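Local coordinates for protein multicopper oxidase (Uncultured bacterium, PDB 4E9X) that probably oxidises substrates at a mononuclear copper site and passes the electrons to a copper cluster where dioxygen is reduced, as in other multicopper oxidases, at residues A[65-70]-A[94-99]; A[139-144]-A[299-304]. All blocks are in the same frame, centred on the assembly; numbering follows the deposited sequence.

In the fold
Contact 1 joins two loops of the first cupredoxin-type domain at the edge of the subunit, beside a second copy of the protein, whereas contact 2 is buried, its centre about 9 Å from the centre of the chain. The two share no strand or loop; their centres are about 22 Å apart and their nearest atoms about 9 Å. Their chemistry follows their place. Residues 65-70 and 94-99 meet through a histidine ring, an arginine chain and a set of bridging waters, with carboxylates of the second subunit at hand. Residues 139-144 and 299-304 meet almost wholly through one leucine, set against a strand of the second domain.

Contact 1: residues A[65-70]-A[94-99]; sequences HQKGTW and KADRIG
The imidazole of H65 and the side chain of R97 meet nearly at right angles where two loops of the first cupredoxin-type domain, one following strand 60-62 and the other strand 88-94, come together. R97 CB sits over one face of the ring as a CH-pi contact, 4.2 Å from the H65 centroid and 5° off its normal. With CG anti to the backbone N (chi1 166°), the chain of R97 then runs past the ring, bringing its CD 4.0 Å from H65 NE2. The guanidinium plane stands 86° from the ring, with H65 NE2 near its edge. Histidine and arginine suit this place because both reach the same carboxylate, D209 of the second subunit: H65 NE2 by a hydrogen bond, R97 NE by a salt bridge. Were R97 replaced by an alanine, CB could stay over the ring, but D209 of the second subunit would probably lose its ion-pair mate. D96 is linked to residues 65-70 through waters. One accepts from the backbone N of H65 and donates to D96 OD1 at 2.7 Å; a second, in the imidazole plane, accepts from K67 NZ, donates weakly to D96 OD2 and lies 2.9 Å from H65 ND1.

Contact 2: residues A[139-144]-A[299-304]; sequences DVIMMM and ESLKQG
L301 loses the most surface in this contact, and it does so by pushing one methyl, CD1, against D139 and I141 of strand 138-147. The strand alternates its side chains, so D139 and I141 both face residues 299-304 while V140 between them turns away. The CB of L301 points toward the strand, and CG lies anti to the carbonyl carbon (chi1 -78°), beside the backbone N. L301 CD1 comes 3.6 Å from the backbone O of D139 and 3.7 Å from D139 CG, and the two side chains cross at about a right angle. The other methyl, L301 CD2, stands 4.0 Å from D139 OD2. The carboxylate can lie against a leucine because D139 OD1 is paired in a salt bridge with R192; separately, the backbone O of D139 accepts a hydrogen bond from S298 OG. I141 supplies the purely apolar side, its CD1 meeting L301 CD1 at 3.9 Å; a beta-branched residue suits the strand, and its long branch reaches the leucine. Residues 299-302 have helical backbone angles without regular helix bonding; K302 N bonds to E299 O at 3.0 Å. Strand 187-195 pairs with strand 138-147 through the backbones of V140 and M142, while L36 of strand 36-40 touches both I141 and L301, so the leucine lies between the sheet of strand 138-147 and that of strand 36-40.

Contact 1: residues A[65-70]-A[94-99]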
loop_
_atom_site.group_PDB
_atom_site.type_symbol
_atom_site.label_atom_id
_atom_site.label_comp_id
_atom_site.label_asym_id
_atom_site.label_seq_id
_atom_site.Cartn_x
_atom_site.Cartn_y
_atom_site.Cartn_z
ATOM N N HIS A 65 10.780 -15.215 -16.587
ATOM C CA HIS A 65 9.939 -16.392 -16.379
ATOM C C HIS A 65 10.705 -17.678 -16.176
ATOM O O HIS A 65 10.145 -18.622 -15.605
ATOM C CB HIS A 65 9.096 -16.577 -17.663
ATOM C CG HIS A 65 8.045 -15.539 -17.855
ATOM N ND1 HIS A 65 7.362 -15.360 -19.063
ATOM C CD2 HIS A 65 7.522 -14.682 -16.961
ATOM C CE1 HIS A 65 6.481 -14.412 -18.897
ATOM N NE2 HIS A 65 6.543 -13.971 -17.644
ATOM N N GLN A 66 11.937 -17.742 -16.685
ATOM C CA GLN A 66 12.718 -18.981 -16.663
ATOM C C GLN A 66 11.978 -20.095 -17.391
ATOM O O GLN A 66 11.819 -21.179 -16.888
ATOM C CB GLN A 66 13.047 -19.440 -15.224
ATOM C CG GLN A 66 13.789 -18.348 -14.451
ATOM C CD GLN A 66 15.253 -18.171 -14.879
ATOM O OE1 GLN A 66 15.789 -18.885 -15.714
ATOM N NE2 GLN A 66 15.863 -17.150 -14.279
ATOM N N LYS A 67 11.530 -19.789 -18.599
ATOM C CA LYS A 67 10.780 -20.707 -19.438
ATOM C C LYS A 67 11.688 -21.877 -19.809
ATOM O O LYS A 67 12.613 -21.713 -20.622
ATOM C CB LYS A 67 10.259 -19.988 -20.683
ATOM C CG LYS A 67 9.292 -20.697 -21.580
ATOM C CD LYS A 67 8.118 -21.346 -20.854
ATOM C CE LYS A 67 6.771 -21.116 -21.517
ATOM N NZ LYS A 67 6.207 -19.772 -21.133
ATOM N N GLY A 68 11.433 -23.027 -19.204
ATOM C CA GLY A 68 12.187 -24.242 -19.413
ATOM C C GLY A 68 13.555 -24.161 -18.750
ATOM O O GLY A 68 14.424 -24.986 -19.022
ATOM N N THR A 69 13.760 -23.161 -17.921
ATOM C CA THR A 69 15.064 -22.970 -17.264
ATOM C C THR A 69 14.874 -22.753 -15.757
ATOM O O THR A 69 15.674 -22.004 -15.149
ATOM C CB THR A 69 15.918 -21.829 -17.840
ATOM O OG1 THR A 69 15.235 -20.587 -17.732
ATOM C CG2 THR A 69 16.099 -22.067 -19.332
ATOM N N TRP A 70 13.867 -23.431 -15.181
ATOM C CA TRP A 70 13.578 -23.146 -13.772
ATOM C C TRP A 70 14.750 -23.355 -12.828
ATOM O O TRP A 70 14.802 -22.769 -11.733
ATOM C CB TRP A 70 12.368 -23.994 -13.297
ATOM C CG TRP A 70 12.605 -25.497 -13.264
ATOM C CD1 TRP A 70 12.458 -26.344 -14.304
ATOM C CD2 TRP A 70 13.006 -26.275 -12.151
ATOM N NE1 TRP A 70 12.758 -27.643 -13.920
ATOM C CE2 TRP A 70 13.096 -27.617 -12.589
ATOM C CE3 TRP A 70 13.316 -25.986 -10.798
ATOM C CZ2 TRP A 70 13.469 -28.654 -11.732
ATOM C CZ3 TRP A 70 13.687 -27.027 -9.953
ATOM C CH2 TRP A 70 13.760 -28.364 -10.440
ATOM N N LYS A 94 16.691 -17.152 -21.142
ATOM C CA LYS A 94 16.364 -16.282 -22.249
ATOM C C LYS A 94 15.517 -15.144 -21.708
ATOM O O LYS A 94 14.594 -15.310 -20.919
ATOM C CB LYS A 94 15.571 -17.013 -23.350
ATOM C CG LYS A 94 15.176 -16.209 -24.596
ATOM C CD LYS A 94 14.450 -17.086 -25.581
ATOM C CE LYS A 94 15.406 -18.017 -26.293
ATOM N NZ LYS A 94 16.168 -17.281 -27.357
ATOM N N ALA A 95 15.855 -13.922 -22.205
ATOM C CA ALA A 95 15.150 -12.731 -21.802
ATOM C C ALA A 95 13.873 -12.550 -22.622
ATOM O O ALA A 95 13.779 -11.575 -23.379
ATOM C CB ALA A 95 16.098 -11.537 -22.006
ATOM N N ASP A 96 12.910 -13.450 -22.462
ATOM C CA ASP A 96 11.709 -13.381 -23.276
ATOM C C ASP A 96 10.671 -12.514 -22.595
ATOM O O ASP A 96 9.673 -12.192 -23.230
ATOM C CB ASP A 96 11.130 -14.739 -23.623
ATOM C CG ASP A 96 10.959 -15.706 -22.507
ATOM O OD1 ASP A 96 11.010 -15.350 -21.322
ATOM O OD2 ASP A 96 10.769 -16.910 -22.840
ATOM N N ARG A 97 10.841 -12.124 -21.368
ATOM C CA ARG A 97 9.921 -11.218 -20.648
ATOM C C ARG A 97 10.462 -9.797 -20.718
ATOM O O ARG A 97 11.577 -9.561 -20.281
ATOM C CB ARG A 97 9.751 -11.692 -19.183
ATOM C CG ARG A 97 9.069 -10.569 -18.290
ATOM C CD ARG A 97 7.647 -10.321 -18.689
ATOM N NE ARG A 97 6.874 -10.019 -17.482
ATOM C CZ ARG A 97 6.949 -8.904 -16.772
ATOM N NH1 ARG A 97 7.738 -7.895 -17.103
ATOM N NH2 ARG A 97 6.171 -8.813 -15.704
ATOM N N ILE A 98 9.694 -8.878 -21.278
ATOM C CA ILE A 98 10.200 -7.526 -21.479
ATOM C C ILE A 98 10.043 -6.688 -20.220
ATOM O O ILE A 98 9.267 -6.942 -19.305
ATOM C CB ILE A 98 9.422 -6.894 -22.654
ATOM C CG1 ILE A 98 7.920 -6.706 -22.349
ATOM C CG2 ILE A 98 9.613 -7.688 -23.929
ATOM C CD1 ILE A 98 7.062 -6.123 -23.457
ATOM N N GLY A 99 10.778 -5.569 -20.256
ATOM C CA GLY A 99 10.491 -4.424 -19.376
ATOM C C GLY A 99 11.470 -4.250 -18.243
ATOM O O GLY A 99 12.588 -4.794 -18.213
HETATM O O HOH W 1 11.966 -14.143 -19.153
HETATM O O HOH W 2 7.914 -17.090 -21.355
HETATM O O HOH W 3 12.552 -17.032 -19.562
HETATM O O HOH W 4 14.746 -18.942 -19.962
#

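Contact 2: residues A[139-144]-A[299-304]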
loop_
_atom_site.group_PDB
_atom_site.type_symbol
_atom_site.label_atom_id
_atom_site.label_comp_id
_atom_site.label_asym_id
_atom_site.label_seq_id
_atom_site.Cartn_x
_atom_site.Cartn_y
_atom_site.Cartn_z
ATOM N N ASP A 139 16.228 8.244 -19.399
ATOM C CA ASP A 139 15.723 7.052 -18.700
ATOM C C ASP A 139 16.351 7.037 -17.343
ATOM O O ASP A 139 17.565 7.286 -17.244
ATOM C CB ASP A 139 16.049 5.835 -19.594
ATOM C CG ASP A 139 15.315 4.567 -19.261
ATOM O OD1 ASP A 139 14.566 4.480 -18.277
ATOM O OD2 ASP A 139 15.513 3.605 -20.053
ATOM N N VAL A 140 15.559 6.818 -16.306
ATOM C CA VAL A 140 15.925 7.032 -14.912
ATOM C C VAL A 140 15.498 5.833 -14.078
ATOM O O VAL A 140 14.340 5.460 -14.092
ATOM C CB VAL A 140 15.171 8.292 -14.412
ATOM C CG1 VAL A 140 15.345 8.582 -12.922
ATOM C CG2 VAL A 140 15.605 9.523 -15.253
ATOM N N ILE A 141 16.446 5.288 -13.326
ATOM C CA ILE A 141 16.167 4.171 -12.398
ATOM C C ILE A 141 16.177 4.685 -10.996
ATOM O O ILE A 141 17.165 5.304 -10.572
ATOM C CB ILE A 141 17.214 3.061 -12.617
ATOM C CG1 ILE A 141 16.865 2.262 -13.906
ATOM C CG2 ILE A 141 17.350 2.120 -11.406
ATOM C CD1 ILE A 141 17.954 1.331 -14.396
ATOM N N MET A 142 15.119 4.401 -10.241
ATOM C CA MET A 142 14.991 4.761 -8.821
ATOM C C MET A 142 14.639 3.533 -7.991
ATOM O O MET A 142 13.486 3.060 -8.006
ATOM C CB MET A 142 13.902 5.827 -8.592
ATOM C CG MET A 142 14.316 7.174 -9.238
ATOM S SD MET A 142 13.222 8.456 -8.636
ATOM C CE MET A 142 13.636 9.862 -9.665
ATOM N N MET A 143 15.632 3.004 -7.248
ATOM C CA MET A 143 15.400 1.778 -6.456
ATOM C C MET A 143 15.336 2.183 -5.003
ATOM O O MET A 143 16.346 2.676 -4.430
ATOM C CB MET A 143 16.578 0.807 -6.693
ATOM C CG MET A 143 16.736 0.476 -8.186
ATOM S SD MET A 143 17.879 -0.901 -8.538
ATOM C CE MET A 143 16.862 -2.292 -8.049
ATOM N N MET A 144 14.180 2.049 -4.399
ATOM C CA MET A 144 13.971 2.508 -3.024
ATOM C C MET A 144 14.194 1.386 -2.036
ATOM O O MET A 144 13.856 0.233 -2.315
ATOM C CB MET A 144 12.544 3.062 -2.835
ATOM C CG MET A 144 12.413 4.561 -3.151
ATOM S SD MET A 144 12.777 5.024 -4.856
ATOM C CE MET A 144 11.431 4.160 -5.699
ATOM N N GLU A 299 23.088 7.689 -17.745
ATOM C CA GLU A 299 24.144 7.643 -18.786
ATOM C C GLU A 299 24.382 6.195 -19.194
ATOM O O GLU A 299 24.438 5.872 -20.392
ATOM C CB GLU A 299 25.426 8.313 -18.279
ATOM C CG GLU A 299 25.189 9.816 -18.050
ATOM C CD GLU A 299 24.674 10.535 -19.299
ATOM O OE1 GLU A 299 25.045 10.314 -20.485
ATOM O OE2 GLU A 299 23.792 11.401 -19.153
ATOM N N SER A 300 24.481 5.275 -18.235
ATOM C CA SER A 300 24.674 3.860 -18.610
ATOM C C SER A 300 23.548 3.359 -19.508
ATOM O O SER A 300 23.861 2.536 -20.384
ATOM C CB SER A 300 24.689 2.967 -17.358
ATOM O OG SER A 300 25.735 3.348 -16.479
ATOM N N LEU A 301 22.314 3.811 -19.265
ATOM C CA LEU A 301 21.189 3.339 -20.064
ATOM C C LEU A 301 21.317 3.741 -21.520
ATOM O O LEU A 301 20.626 3.109 -22.338
ATOM C CB LEU A 301 19.872 3.864 -19.468
ATOM C CG LEU A 301 19.458 3.059 -18.247
ATOM C CD1 LEU A 301 18.443 3.802 -17.400
ATOM C CD2 LEU A 301 18.808 1.717 -18.656
ATOM N N LYS A 302 22.143 4.722 -21.887
ATOM C CA LYS A 302 22.338 5.155 -23.267
ATOM C C LYS A 302 23.492 4.446 -23.933
ATOM O O LYS A 302 23.721 4.684 -25.147
ATOM C CB LYS A 302 22.710 6.661 -23.258
ATOM C CG LYS A 302 21.578 7.530 -22.772
ATOM C CD LYS A 302 21.914 8.929 -23.293
ATOM C CE LYS A 302 22.523 9.679 -22.134
ATOM N NZ LYS A 302 21.560 10.809 -21.848
ATOM N N GLN A 303 24.241 3.624 -23.164
ATOM C CA GLN A 303 25.522 3.143 -23.717
ATOM C C GLN A 303 25.470 1.765 -24.330
ATOM O O GLN A 303 26.533 1.160 -24.487
ATOM C CB GLN A 303 26.559 3.223 -22.565
ATOM C CG GLN A 303 26.876 4.688 -22.204
ATOM C CD GLN A 303 27.684 4.862 -20.943
ATOM O OE1 GLN A 303 28.047 3.847 -20.347
ATOM N NE2 GLN A 303 27.959 6.109 -20.543
ATOM N N GLY A 304 24.299 1.301 -24.725
ATOM C CA GLY A 304 24.156 0.020 -25.446
ATOM C C GLY A 304 23.934 -1.139 -24.473
ATOM O O GLY A 304 23.886 -1.057 -23.232
#